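Local coordinates for ORC1-type DNA replication protein 2 (Aeropyrum pernix, PDB 1W5T), which regulates the initiation of DNA replication as an ORC/Cdc6-family AAA+ ATPase that binds ATP and DNA, at residues T66-F71 with L210-Y215; V51-G56 with R190-M195; E271-M276 with E283-K288. All coordinates share one frame; numbering follows the deposited sequence.

Interaction 1 of 3, residues T66-F71 with L210-Y215; sequences TTLAKF and LHLPAY. With MG (magnesium ion), chain E; ANP (phosphoaminophosphonic acid-adenylate ester), chain D.
Leu68 on the helix meets Leu212 and Leu210 on the strand, and this small apolar patch is the direct join between 66-71 and 210-215. One methyl does the touching: Leu68 CD2 lies 3.6 Å from Leu212 CD1 and a looser 4.2 Å from Leu210 CD2. Because CG of Leu68 is anti to the backbone N (chi1 -176°), the branch extends toward the strand, where it crosses the Leu212 side chain obliquely. Ile54 of strand 51-56 touches both Leu68 and Leu212.

The polar contacts run to the bound nucleotide analogue ANP. Thr66 OG1 coordinates the magnesium ion at 2.3 Å; ANP O2G and O1B and two waters are its other ligands, and Asp145 is hydrogen-bonded to the same hydroxyl. Thr66 N donates to O1B. Thr67 puts two donors on one alpha-phosphate oxygen, its N and its OG1 each lying 2.8 Å from ANP O1A; OG1 also accepts a weak hydrogen bond from ANP O2', and together these would hold the side chain's rotation. From 210-215, Tyr215 OH donates to N7 of the adenine at 2.6 Å, its ring set obliquely to that atom.

Thr66 and Thr67 follow Ile63, Gly64 and Lys65, which are also hydrogen-bonded to ANP, so the helix start completes the P-loop (Walker A) of an AAA+ nucleotide site, with Tyr215 binding the adenine at N7.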
loop_
_atom_site.group_PDB
_atom_site.type_symbol
_atom_site.label_atom_id
_atom_site.label_comp_id
_atom_site.label_asym_id
_atom_site.label_seq_id
_atom_site.Cartn_x
_atom_site.Cartn_y
_atom_site.Cartn_z
ATOM N N THR A 66 3.676 2.634 3.516
ATOM C CA THR A 66 4.600 3.754 3.464
ATOM C C THR A 66 5.188 4.077 4.831
ATOM O O THR A 66 6.387 4.232 4.963
ATOM C CB THR A 66 3.901 4.976 2.813
ATOM O OG1 THR A 66 3.501 4.619 1.489
ATOM C CG2 THR A 66 4.874 6.110 2.586
ATOM N N THR A 67 4.326 4.171 5.835
ATOM C CA THR A 67 4.732 4.432 7.219
ATOM C C THR A 67 5.720 3.409 7.763
ATOM O O THR A 67 6.690 3.781 8.360
ATOM C CB THR A 67 3.484 4.478 8.126
ATOM O OG1 THR A 67 2.717 5.619 7.765
ATOM C CG2 THR A 67 3.884 4.742 9.622
ATOM N N LEU A 68 5.441 2.128 7.590
ATOM C CA LEU A 68 6.386 1.091 8.011
ATOM C C LEU A 68 7.730 1.273 7.334
ATOM O O LEU A 68 8.768 1.139 7.972
ATOM C CB LEU A 68 5.868 -0.310 7.665
ATOM C CG LEU A 68 6.750 -1.487 8.145
ATOM C CD1 LEU A 68 7.069 -1.397 9.659
ATOM C CD2 LEU A 68 6.119 -2.857 7.762
ATOM N N ALA A 69 7.721 1.555 6.035
ATOM C CA ALA A 69 8.973 1.614 5.303
ATOM C C ALA A 69 9.790 2.806 5.809
ATOM O O ALA A 69 10.981 2.672 6.056
ATOM C CB ALA A 69 8.714 1.708 3.777
ATOM N N LYS A 70 9.142 3.961 5.996
ATOM C CA LYS A 70 9.891 5.129 6.413
ATOM C C LYS A 70 10.303 5.013 7.843
ATOM O O LYS A 70 11.413 5.378 8.180
ATOM C CB LYS A 70 9.134 6.420 6.229
ATOM C CG LYS A 70 8.971 6.847 4.833
ATOM C CD LYS A 70 8.012 8.024 4.811
ATOM C CE LYS A 70 8.262 8.882 3.589
ATOM N NZ LYS A 70 7.082 9.742 3.402
ATOM N N PHE A 71 9.437 4.481 8.690
ATOM C CA PHE A 71 9.832 4.323 10.073
ATOM C C PHE A 71 11.051 3.407 10.194
ATOM O O PHE A 71 11.932 3.693 10.980
ATOM C CB PHE A 71 8.667 3.824 10.934
ATOM C CG PHE A 71 9.018 3.660 12.385
ATOM C CD1 PHE A 71 8.915 4.729 13.258
ATOM C CD2 PHE A 71 9.405 2.400 12.897
ATOM C CE1 PHE A 71 9.236 4.573 14.621
ATOM C CE2 PHE A 71 9.687 2.224 14.266
ATOM C CZ PHE A 71 9.641 3.321 15.121
ATOM N N LEU A 210 7.406 -8.860 3.273
ATOM C CA LEU A 210 6.530 -8.626 4.396
ATOM C C LEU A 210 5.135 -8.183 3.925
ATOM O O LEU A 210 4.972 -7.139 3.259
ATOM C CB LEU A 210 7.177 -7.562 5.302
ATOM C CG LEU A 210 6.677 -7.430 6.719
ATOM C CD1 LEU A 210 6.395 -8.828 7.361
ATOM C CD2 LEU A 210 7.754 -6.669 7.502
ATOM N N HIS A 211 4.124 -8.972 4.269
ATOM C CA HIS A 211 2.759 -8.699 3.869
ATOM C C HIS A 211 2.004 -7.982 4.992
ATOM O O HIS A 211 1.847 -8.499 6.084
ATOM C CB HIS A 211 2.092 -10.019 3.480
ATOM C CG HIS A 211 0.621 -9.922 3.187
ATOM N ND1 HIS A 211 -0.331 -10.556 3.957
ATOM C CD2 HIS A 211 -0.059 -9.276 2.217
ATOM C CE1 HIS A 211 -1.530 -10.302 3.470
ATOM N NE2 HIS A 211 -1.393 -9.514 2.421
ATOM N N LEU A 212 1.551 -6.766 4.723
ATOM C CA LEU A 212 0.777 -5.992 5.708
ATOM C C LEU A 212 -0.722 -6.193 5.489
ATOM O O LEU A 212 -1.231 -5.857 4.423
ATOM C CB LEU A 212 1.096 -4.517 5.567
ATOM C CG LEU A 212 2.068 -3.861 6.553
ATOM C CD1 LEU A 212 3.124 -4.774 7.168
ATOM C CD2 LEU A 212 2.686 -2.621 5.971
ATOM N N PRO A 213 -1.441 -6.748 6.454
ATOM C CA PRO A 213 -2.879 -6.875 6.271
ATOM C C PRO A 213 -3.558 -5.583 6.795
ATOM O O PRO A 213 -2.936 -4.750 7.478
ATOM C CB PRO A 213 -3.248 -8.059 7.188
ATOM C CG PRO A 213 -2.319 -7.857 8.410
ATOM C CD PRO A 213 -1.000 -7.269 7.766
ATOM N N ALA A 214 -4.851 -5.478 6.508
ATOM C CA ALA A 214 -5.659 -4.419 7.012
ATOM C C ALA A 214 -5.808 -4.564 8.533
ATOM O O ALA A 214 -5.738 -5.658 9.069
ATOM C CB ALA A 214 -7.041 -4.440 6.301
ATOM N N TYR A 215 -6.029 -3.429 9.196
ATOM C CA TYR A 215 -6.070 -3.348 10.648
ATOM C C TYR A 215 -7.379 -3.793 11.306
ATOM O O TYR A 215 -8.506 -3.414 10.899
ATOM C CB TYR A 215 -5.747 -1.903 11.076
ATOM C CG TYR A 215 -4.319 -1.467 10.823
ATOM C CD1 TYR A 215 -4.036 -0.426 9.919
ATOM C CD2 TYR A 215 -3.241 -2.085 11.510
ATOM C CE1 TYR A 215 -2.721 -0.012 9.698
ATOM C CE2 TYR A 215 -1.906 -1.677 11.279
ATOM C CZ TYR A 215 -1.663 -0.658 10.376
ATOM O OH TYR A 215 -0.379 -0.271 10.178
HETATM MG MG MG E . 1.481 4.267 0.504
HETATM P PG ANP D . -2.066 3.483 0.365
HETATM O O1G ANP D . -2.987 4.691 -0.095
HETATM O O2G ANP D . -0.628 3.688 -0.287
HETATM O O3G ANP D . -2.662 2.061 -0.015
HETATM P PB ANP D . -0.563 2.919 2.884
HETATM O O1B ANP D . 0.869 3.238 2.295
HETATM O O2B ANP D . -0.756 1.373 2.918
HETATM N N3B ANP D . -1.845 3.690 2.057
HETATM P PA ANP D . 0.086 4.660 5.080
HETATM O O1A ANP D . 1.531 4.210 5.599
HETATM O O2A ANP D . 0.247 5.906 4.116
HETATM O O3A ANP D . -0.727 3.430 4.419
HETATM O "O5'" ANP D . -0.869 4.954 6.348
HETATM C "C5'" ANP D . -2.172 5.557 6.408
HETATM C "C4'" ANP D . -2.176 6.434 7.663
HETATM O "O4'" ANP D . -2.168 5.623 8.845
HETATM C "C3'" ANP D . -0.920 7.292 7.794
HETATM O "O3'" ANP D . -1.277 8.488 8.427
HETATM C "C2'" ANP D . -0.003 6.509 8.725
HETATM O "O2'" ANP D . 0.981 7.267 9.430
HETATM C "C1'" ANP D . -1.019 5.870 9.661
HETATM N N9 ANP D . -0.557 4.556 10.092
HETATM C C8 ANP D . -0.630 3.394 9.347
HETATM N N7 ANP D . -0.121 2.331 10.018
HETATM C C5 ANP D . 0.258 2.762 11.229
HETATM C C6 ANP D . 0.880 2.262 12.498
HETATM N N6 ANP D . 1.228 0.955 12.676
HETATM N N1 ANP D . 1.135 3.138 13.508
HETATM C C2 ANP D . 0.839 4.427 13.438
HETATM N N3 ANP D . 0.290 5.010 12.343
HETATM C C4 ANP D . -0.020 4.194 11.222
HETATM O O HOH W 1 2.482 2.830 -0.739
HETATM O O HOH W 2 1.090 6.121 1.622
#

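Interaction 2 of 3, residues V51-G56 with R190-M195; sequences VNMIYG and RALSYM
Facing Met53 and Tyr55 of the strand, the helical turn that carries Leu192 and Met195 is set by backbone bonds, the shortest from Tyr194 N to Arg190 O at 2.8 Å. A second, from Met195 N to Ala191 O at 3.1 Å, continues the helical hydrogen bonding. Between the two segments themselves the contact is apolar.

Leu192 lies at its middle and uses a different methyl for each partner. Its CD2 comes within 3.6 Å of Met53 SD, the two side chains lying alongside and pointing opposite ways. Its CD1 approaches the Tyr55 ring, nearest at CE2 (3.6 Å), and that leucine side chain crosses the tyrosine at about a right angle. Tyr55 holds its ring beside the helix with CG lying between the backbone N and the carbonyl carbon (chi1 61°).

Met53 extends straight out from the strand as far as its sulfur and then turns at its last torsion (chi3 -80°). The bend leaves CE 4.2 Å from Met195 SD, a looser contact between the two thioethers. Phe147 touches both methionines and extends this apolar layer beyond the two segments.

The axes of strand 51-56 and the helical segment 190-195 approach to 10.0 Å, with 127° between their directions; this turn lies aslant over one face of the parallel sheet. Strand 51-56 is bonded on one side to strand 180-186 and on the other to strand 206-212. Helix 190-198 also rests on both neighbours, Ala191 touching Ala186, Leu192 touching Lys209 and Met195 touching Ile206, while Ile54, between Met53 and Tyr55, packs against Leu34 of helix 28-43.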
loop_
_atom_site.group_PDB
_atom_site.type_symbol
_atom_site.label_atom_id
_atom_site.label_comp_id
_atom_site.label_asym_id
_atom_site.label_seq_id
_atom_site.Cartn_x
_atom_site.Cartn_y
_atom_site.Cartn_z
ATOM N N VAL A 51 18.000 -6.263 -0.253
ATOM C CA VAL A 51 16.807 -5.763 -0.911
ATOM C C VAL A 51 15.651 -6.473 -0.248
ATOM O O VAL A 51 15.575 -7.699 -0.280
ATOM C CB VAL A 51 16.835 -6.063 -2.444
ATOM C CG1 VAL A 51 15.492 -5.748 -3.107
ATOM C CG2 VAL A 51 17.981 -5.317 -3.135
ATOM N N ASN A 52 14.756 -5.708 0.372
ATOM C CA ASN A 52 13.545 -6.286 0.975
ATOM C C ASN A 52 12.259 -5.630 0.450
ATOM O O ASN A 52 12.290 -4.578 -0.141
ATOM C CB ASN A 52 13.617 -6.210 2.501
ATOM C CG ASN A 52 14.845 -6.924 3.081
ATOM O OD1 ASN A 52 15.107 -8.077 2.773
ATOM N ND2 ASN A 52 15.576 -6.235 3.953
ATOM N N MET A 53 11.123 -6.255 0.655
ATOM C CA MET A 53 9.904 -5.689 0.161
ATOM C C MET A 53 8.805 -5.720 1.206
ATOM O O MET A 53 8.699 -6.677 1.978
ATOM C CB MET A 53 9.445 -6.420 -1.102
ATOM C CG MET A 53 8.098 -5.924 -1.647
ATOM S SD MET A 53 7.516 -6.722 -3.159
ATOM C CE MET A 53 8.466 -5.854 -4.353
ATOM N N ILE A 54 7.965 -4.689 1.167
ATOM C CA ILE A 54 6.710 -4.588 1.908
ATOM C C ILE A 54 5.626 -4.524 0.879
ATOM O O ILE A 54 5.732 -3.728 -0.054
ATOM C CB ILE A 54 6.680 -3.267 2.723
ATOM C CG1 ILE A 54 7.748 -3.271 3.837
ATOM C CG2 ILE A 54 5.256 -3.006 3.264
ATOM C CD1 ILE A 54 8.002 -1.868 4.588
ATOM N N TYR A 55 4.601 -5.355 1.018
ATOM C CA TYR A 55 3.376 -5.211 0.219
ATOM C C TYR A 55 2.138 -5.333 1.116
ATOM O O TYR A 55 2.203 -5.828 2.235
ATOM C CB TYR A 55 3.327 -6.221 -0.973
ATOM C CG TYR A 55 3.352 -7.710 -0.581
ATOM C CD1 TYR A 55 2.184 -8.491 -0.616
ATOM C CD2 TYR A 55 4.548 -8.330 -0.177
ATOM C CE1 TYR A 55 2.209 -9.873 -0.270
ATOM C CE2 TYR A 55 4.586 -9.702 0.154
ATOM C CZ TYR A 55 3.404 -10.446 0.106
ATOM O OH TYR A 55 3.457 -11.750 0.449
ATOM N N GLY A 56 1.004 -4.859 0.625
ATOM C CA GLY A 56 -0.240 -4.939 1.368
ATOM C C GLY A 56 -1.270 -5.876 0.782
ATOM O O GLY A 56 -1.080 -6.454 -0.282
ATOM N N ARG A 190 0.773 -9.032 -6.497
ATOM C CA ARG A 190 0.884 -9.124 -7.974
ATOM C C ARG A 190 2.235 -8.601 -8.461
ATOM O O ARG A 190 2.769 -9.112 -9.439
ATOM C CB ARG A 190 -0.256 -8.392 -8.735
ATOM C CG ARG A 190 -1.670 -8.950 -8.507
ATOM C CD ARG A 190 -2.802 -8.071 -9.085
ATOM N NE ARG A 190 -2.908 -6.790 -8.377
ATOM C CZ ARG A 190 -3.632 -5.768 -8.771
ATOM N NH1 ARG A 190 -4.375 -5.854 -9.885
ATOM N NH2 ARG A 190 -3.646 -4.669 -8.034
ATOM N N ALA A 191 2.778 -7.609 -7.759
ATOM C CA ALA A 191 4.132 -7.139 -8.026
ATOM C C ALA A 191 5.145 -8.284 -7.950
ATOM O O ALA A 191 6.009 -8.395 -8.808
ATOM C CB ALA A 191 4.524 -6.037 -7.099
ATOM N N LEU A 192 5.009 -9.124 -6.927
ATOM C CA LEU A 192 5.879 -10.278 -6.766
ATOM C C LEU A 192 5.593 -11.312 -7.875
ATOM O O LEU A 192 6.534 -11.805 -8.499
ATOM C CB LEU A 192 5.705 -10.901 -5.368
ATOM C CG LEU A 192 6.320 -10.119 -4.202
ATOM C CD1 LEU A 192 6.018 -10.784 -2.927
ATOM C CD2 LEU A 192 7.831 -10.033 -4.423
ATOM N N SER A 193 4.301 -11.624 -8.099
ATOM C CA SER A 193 3.895 -12.583 -9.130
ATOM C C SER A 193 4.493 -12.193 -10.461
ATOM O O SER A 193 5.002 -13.018 -11.202
ATOM C CB SER A 193 2.367 -12.661 -9.268
ATOM O OG SER A 193 1.784 -13.055 -8.033
ATOM N N TYR A 194 4.429 -10.904 -10.751
ATOM C CA TYR A 194 4.967 -10.349 -11.983
ATOM C C TYR A 194 6.492 -10.485 -12.112
ATOM O O TYR A 194 6.992 -10.998 -13.114
ATOM C CB TYR A 194 4.543 -8.884 -12.124
ATOM C CG TYR A 194 5.019 -8.250 -13.394
ATOM C CD1 TYR A 194 4.172 -8.121 -14.503
ATOM C CD2 TYR A 194 6.323 -7.774 -13.487
ATOM C CE1 TYR A 194 4.626 -7.517 -15.680
ATOM C CE2 TYR A 194 6.792 -7.185 -14.644
ATOM C CZ TYR A 194 5.950 -7.059 -15.735
ATOM O OH TYR A 194 6.455 -6.477 -16.848
ATOM N N MET A 195 7.217 -9.984 -11.117
ATOM C CA MET A 195 8.668 -10.179 -11.015
ATOM C C MET A 195 9.114 -11.643 -11.178
ATOM O O MET A 195 10.104 -11.870 -11.831
ATOM C CB MET A 195 9.215 -9.635 -9.699
ATOM C CG MET A 195 9.188 -8.133 -9.561
ATOM S SD MET A 195 9.762 -7.593 -7.920
ATOM C CE MET A 195 11.486 -7.653 -8.165
#

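Interaction 3 of 3, residues E271-M276 with E283-K288; sequences EMAEAM and EDLVRK
Leu285 holds CG anti to its carbonyl carbon (chi1 -69°), which, with chi2 162°, directs its two methyls at 271-276. Met276, with CG likewise anti to its carbonyl carbon and the chain extended to the sulfur, brings SD alongside them; the bend at its last torsion then turns only CE. Met276 SD is 3.5 Å from Leu285 CD2, the two side chains crossing at a slant. The same CD2 also meets the start of the Met272 side chain, with CB at 3.8 Å. The other methyl, CD1, lies against Ala273, 4.0 Å from its CB. Leu285 thus touches three residues of 271-276.

Met272 continues past the leucine toward the next turn of the second helix. Its SD comes within 3.9 Å of Lys288 CG, and the two chains cross at about a right angle; the lysine touches through CG, its amino group turned off from 271-276. An alanine in place of Leu285 would take away both methyls and would probably leave Met272, Ala273 and Met276 facing a gap, with the Met276 thioether set free to turn.

The charged groups of 283-288 are arranged along their own helix, where salt bridges link Glu283, Asp284 and Arg287 in a network. Arg287 NH1 donates to Glu283 OE2 at 3.0 Å, using the anti lone pair of that oxygen, which sits tilted from the guanidinium plane; the hydrogen bond from NH2 to Asp284 OD2 is weak. Glu283 has a second arginine, Arg240, at its other oxygen.

The axes of 271-275 and 283-288 come within 9.9 Å, with 128° between their directions. Two consecutive helices joined by a short loop and packed in this way are consistent with the helical lid of an AAA+ protein, to which 271-276 belongs.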
loop_
_atom_site.group_PDB
_atom_site.type_symbol
_atom_site.label_atom_id
_atom_site.label_comp_id
_atom_site.label_asym_id
_atom_site.label_seq_id
_atom_site.Cartn_x
_atom_site.Cartn_y
_atom_site.Cartn_z
ATOM N N GLU A 271 -12.163 19.013 14.367
ATOM C CA GLU A 271 -12.497 20.268 13.697
ATOM C C GLU A 271 -13.987 20.622 13.720
ATOM O O GLU A 271 -14.343 21.807 13.745
ATOM C CB GLU A 271 -11.823 20.457 12.316
ATOM C CG GLU A 271 -11.882 19.311 11.322
ATOM C CD GLU A 271 -10.782 19.389 10.250
ATOM O OE1 GLU A 271 -9.735 20.035 10.490
ATOM O OE2 GLU A 271 -10.952 18.795 9.154
ATOM N N MET A 272 -14.834 19.591 13.743
ATOM C CA MET A 272 -16.278 19.747 13.937
ATOM C C MET A 272 -16.596 20.312 15.322
ATOM O O MET A 272 -17.503 21.142 15.451
ATOM C CB MET A 272 -17.004 18.417 13.730
ATOM C CG MET A 272 -17.363 18.119 12.280
ATOM S SD MET A 272 -17.922 16.378 12.100
ATOM C CE MET A 272 -18.113 16.285 10.393
ATOM N N ALA A 273 -15.868 19.856 16.342
ATOM C CA ALA A 273 -15.973 20.421 17.704
ATOM C C ALA A 273 -15.527 21.886 17.757
ATOM O O ALA A 273 -16.267 22.737 18.254
ATOM C CB ALA A 273 -15.202 19.593 18.702
ATOM N N GLU A 274 -14.327 22.169 17.256
ATOM C CA GLU A 274 -13.820 23.544 17.169
ATOM C C GLU A 274 -14.846 24.470 16.486
ATOM O O GLU A 274 -15.257 25.486 17.057
ATOM C CB GLU A 274 -12.481 23.597 16.408
ATOM C CG GLU A 274 -11.305 24.162 17.215
ATOM C CD GLU A 274 -9.915 23.657 16.767
ATOM O OE1 GLU A 274 -9.170 23.135 17.639
ATOM O OE2 GLU A 274 -9.553 23.786 15.552
ATOM N N ALA A 275 -15.279 24.100 15.279
ATOM C CA ALA A 275 -16.194 24.916 14.495
ATOM C C ALA A 275 -17.475 25.282 15.249
ATOM O O ALA A 275 -18.039 26.339 15.006
ATOM C CB ALA A 275 -16.517 24.241 13.188
ATOM N N MET A 276 -17.909 24.428 16.165
ATOM C CA MET A 276 -19.087 24.689 16.996
ATOM C C MET A 276 -18.786 25.536 18.242
ATOM O O MET A 276 -19.700 25.873 18.954
ATOM C CB MET A 276 -19.682 23.375 17.519
ATOM C CG MET A 276 -20.235 22.410 16.487
ATOM S SD MET A 276 -21.059 20.948 17.283
ATOM C CE MET A 276 -22.347 21.742 18.304
ATOM N N GLU A 283 -19.598 12.232 21.578
ATOM C CA GLU A 283 -19.907 11.084 20.767
ATOM C C GLU A 283 -20.636 11.383 19.458
ATOM O O GLU A 283 -20.367 10.732 18.430
ATOM C CB GLU A 283 -20.706 10.091 21.599
ATOM C CG GLU A 283 -20.013 9.778 22.910
ATOM C CD GLU A 283 -20.568 8.564 23.565
ATOM O OE1 GLU A 283 -20.199 8.252 24.715
ATOM O OE2 GLU A 283 -21.393 7.927 22.934
ATOM N N ASP A 284 -21.575 12.342 19.498
ATOM C CA ASP A 284 -22.306 12.784 18.304
ATOM C C ASP A 284 -21.363 13.249 17.194
ATOM O O ASP A 284 -21.540 12.890 16.028
ATOM C CB ASP A 284 -23.314 13.887 18.646
ATOM C CG ASP A 284 -24.500 13.370 19.500
ATOM O OD1 ASP A 284 -25.277 14.192 19.995
ATOM O OD2 ASP A 284 -24.736 12.172 19.750
ATOM N N LEU A 285 -20.361 14.037 17.568
ATOM C CA LEU A 285 -19.427 14.609 16.601
ATOM C C LEU A 285 -18.547 13.520 15.987
ATOM O O LEU A 285 -18.339 13.494 14.801
ATOM C CB LEU A 285 -18.593 15.731 17.250
ATOM C CG LEU A 285 -19.454 16.983 17.565
ATOM C CD1 LEU A 285 -18.784 17.907 18.582
ATOM C CD2 LEU A 285 -19.824 17.813 16.266
ATOM N N VAL A 286 -18.088 12.592 16.811
ATOM C CA VAL A 286 -17.302 11.459 16.341
ATOM C C VAL A 286 -18.149 10.619 15.405
ATOM O O VAL A 286 -17.722 10.328 14.290
ATOM C CB VAL A 286 -16.746 10.614 17.512
ATOM C CG1 VAL A 286 -16.117 9.311 17.025
ATOM C CG2 VAL A 286 -15.721 11.437 18.284
ATOM N N ARG A 287 -19.362 10.270 15.846
ATOM C CA ARG A 287 -20.245 9.481 14.999
ATOM C C ARG A 287 -20.598 10.197 13.713
ATOM O O ARG A 287 -20.602 9.587 12.640
ATOM C CB ARG A 287 -21.471 8.971 15.729
ATOM C CG ARG A 287 -21.155 7.783 16.632
ATOM C CD ARG A 287 -22.368 7.187 17.338
ATOM N NE ARG A 287 -23.096 8.278 18.002
ATOM C CZ ARG A 287 -23.170 8.454 19.321
ATOM N NH1 ARG A 287 -22.589 7.580 20.176
ATOM N NH2 ARG A 287 -23.854 9.498 19.770
ATOM N N LYS A 288 -20.898 11.481 13.828
ATOM C CA LYS A 288 -21.008 12.326 12.671
ATOM C C LYS A 288 -19.809 12.180 11.722
ATOM O O LYS A 288 -19.981 12.007 10.506
ATOM C CB LYS A 288 -21.135 13.791 13.096
ATOM C CG LYS A 288 -21.480 14.721 11.948
ATOM C CD LYS A 288 -23.005 14.694 11.647
ATOM C CE LYS A 288 -23.493 15.933 10.806
ATOM N NZ LYS A 288 -24.793 15.557 10.110
#

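How the interactions relate
From the N terminus, strand 51-56 leads through the P-loop into helix 65-82, so the first halves of interactions 2 and 1 are consecutive. Interaction 2 closes first, when the chain returns at 190-195; interaction 1 closes at 210-215, and the two long loops cross. They touch through the sheet: strands 51-56 and 206-212 are neighbours, and probable backbone hydrogen bonds join Leu212 N to Tyr55 O and Leu210 N to Met53 O. Together they hold helices 65-82 and 190-198 to the central parallel sheet. Interaction 3 follows in series as a short local closure at the lid, its centre about 30 Å from that of interaction 1.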